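Local coordinates for CDGSH iron-sulfur domain-containing protein NEET (Arabidopsis thaliana, PDB 3S2R) that acts as an iron-sulfur transfer protein, a homodimer carrying one [2Fe-2S] cluster per subunit, with roles in plant development, senescence, reactive oxygen homeostasis and iron metabolism, at residues T46-C51 against T56-D61. The protein carries 1 engineered substitution. Residues are numbered along the deposited sequence; the frame is centred on the assembly and turned at random.
With FES (Fe2/s2 (inorganic) cluster), chain D.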
# COMPACT_ATOMS: atom_id res chain seq x y z
N THR B 46 -6.79 -11.42 7.29
CA THR B 46 -7.45 -10.36 6.50
C THR B 46 -6.37 -9.69 5.67
O THR B 46 -5.45 -9.07 6.26
CB THR B 46 -8.16 -9.34 7.37
OG1 THR B 46 -9.03 -10.05 8.28
CG2 THR B 46 -9.01 -8.39 6.50
N PRO B 47 -6.42 -9.77 4.32
CA PRO B 47 -5.38 -9.17 3.50
C PRO B 47 -5.68 -7.72 3.15
O PRO B 47 -6.79 -7.39 2.68
CB PRO B 47 -5.39 -10.05 2.24
CG PRO B 47 -6.84 -10.46 2.08
CD PRO B 47 -7.34 -10.61 3.50
N TYR B 48 -4.67 -6.86 3.35
CA TYR B 48 -4.74 -5.44 3.10
C TYR B 48 -3.88 -5.09 1.89
O TYR B 48 -2.76 -5.56 1.73
CB TYR B 48 -4.34 -4.64 4.34
CG TYR B 48 -5.48 -4.47 5.28
CD1 TYR B 48 -6.18 -3.26 5.37
CD2 TYR B 48 -5.94 -5.53 6.06
CE1 TYR B 48 -7.30 -3.13 6.20
CE2 TYR B 48 -7.04 -5.38 6.90
CZ TYR B 48 -7.72 -4.19 6.95
OH TYR B 48 -8.84 -4.03 7.75
N CYS B 49 -4.41 -4.21 1.06
CA CYS B 49 -3.80 -3.82 -0.19
C CYS B 49 -2.59 -2.93 -0.03
O CYS B 49 -2.60 -1.93 0.71
CB CYS B 49 -4.88 -3.10 -1.06
SG CYS B 49 -4.29 -2.65 -2.73
N ARG B 50 -1.55 -3.28 -0.77
CA ARG B 50 -0.35 -2.43 -0.88
C ARG B 50 -0.07 -2.02 -2.32
O ARG B 50 1.01 -1.52 -2.62
CB ARG B 50 0.85 -3.14 -0.27
CG ARG B 50 0.62 -3.47 1.24
CD ARG B 50 1.87 -3.94 1.93
NE ARG B 50 2.33 -5.24 1.41
CZ ARG B 50 3.33 -5.93 1.93
NH1 ARG B 50 3.94 -5.52 3.04
NH2 ARG B 50 3.72 -7.06 1.35
N CYS B 51 -1.06 -2.20 -3.20
CA CYS B 51 -0.85 -1.91 -4.62
C CYS B 51 -1.66 -0.76 -5.14
O CYS B 51 -1.42 -0.34 -6.27
CB CYS B 51 -1.09 -3.16 -5.48
SG CYS B 51 -2.81 -3.60 -5.77
N THR B 56 -11.62 -2.86 -3.55
CA THR B 56 -12.11 -2.85 -2.15
C THR B 56 -11.09 -2.19 -1.21
O THR B 56 -11.11 -2.42 0.00
CB THR B 56 -12.45 -4.26 -1.63
OG1 THR B 56 -11.30 -5.08 -1.77
CG2 THR B 56 -13.60 -4.84 -2.45
N PHE B 57 -10.22 -1.36 -1.79
CA PHE B 57 -9.17 -0.69 -1.03
C PHE B 57 -9.80 -0.06 0.23
O PHE B 57 -10.84 0.59 0.14
CB PHE B 57 -8.51 0.38 -1.90
CG PHE B 57 -7.26 0.93 -1.29
CD1 PHE B 57 -7.30 2.04 -0.43
CD2 PHE B 57 -6.03 0.35 -1.59
CE1 PHE B 57 -6.15 2.53 0.15
CE2 PHE B 57 -4.87 0.81 -0.98
CZ PHE B 57 -4.91 1.91 -0.13
N PRO B 58 -9.19 -0.23 1.42
CA PRO B 58 -7.85 -0.72 1.72
C PRO B 58 -7.64 -2.23 1.75
O PRO B 58 -6.54 -2.67 2.05
CB PRO B 58 -7.56 -0.08 3.09
CG PRO B 58 -8.87 -0.04 3.75
CD PRO B 58 -9.81 0.36 2.63
N LEU B 59 -8.66 -3.03 1.46
CA LEU B 59 -8.53 -4.49 1.41
C LEU B 59 -7.97 -4.92 0.07
O LEU B 59 -8.13 -4.19 -0.94
CB LEU B 59 -9.88 -5.14 1.62
CG LEU B 59 -10.55 -4.83 2.95
CD1 LEU B 59 -11.98 -5.37 2.92
CD2 LEU B 59 -9.76 -5.37 4.15
N CYS B 60 -7.30 -6.07 0.06
CA CYS B 60 -6.80 -6.69 -1.17
C CYS B 60 -7.89 -7.51 -1.84
O CYS B 60 -8.50 -8.35 -1.18
CB CYS B 60 -5.63 -7.60 -0.78
SG CYS B 60 -5.01 -8.65 -2.12
N ASP B 61 -8.13 -7.24 -3.12
CA ASP B 61 -9.12 -8.00 -3.90
C ASP B 61 -8.46 -8.82 -5.00
O ASP B 61 -9.17 -9.35 -5.84
CB ASP B 61 -10.23 -7.08 -4.46
CG ASP B 61 -9.76 -6.20 -5.60
OD1 ASP B 61 -8.55 -6.17 -5.91
OD2 ASP B 61 -10.67 -5.55 -6.17
FE1 FES D . -3.64 -4.55 -3.86
FE2 FES D . -3.84 -7.25 -3.53
S1 FES D . -5.29 -5.84 -4.50
S2 FES D . -2.22 -5.88 -2.76
O HOH W 1 -4.22 -1.20 2.75
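Tyr48 and Leu59 form a single backbone bridge flanked by two hydrogen bonds: Cys60 N reaches Pro47 O at 3.0 Å, nearly straight, and Cys49 N reaches Pro58 O at 2.8 Å. One water donates to both Cys49 O and Pro58 O, tying the same two residues together a second time. Leu59 lays CD2 over one face of the Tyr48 ring, 3.9 Å from its centroid, a CH-pi contact; Tyr48 CD1 lies 3.4 Å from Pro58 O and also meets Pro58 CB. With an alanine at Tyr48, the Leu59 methyl is likely to lose the ring face it rests on, and a gap to open beside Pro58. The Cys49 side chain turns SG to the far side from its backbone N (chi1 -176°), which carries the sulfur to FE1 and to the Phe57 ring edge, a sulfur-aromatic contact with SG 3.7 Å from Phe57 CD2. Cys51 N donates to Cys49 SG at 3.3 Å. Cys51 SG also binds FE1, while Cys60 SG binds FE2 together with Cys64. Arg50, between the FE1 ligands in sequence, makes a salt bridge through NH1 to Asp34 of the second subunit. The bridge joins strand 45-48 to the loop before helix 63-71 at the CDGSH-type [2Fe-2S] site, three cysteines plus one histidine in the family, here with engineered Cys64 in the histidine's place.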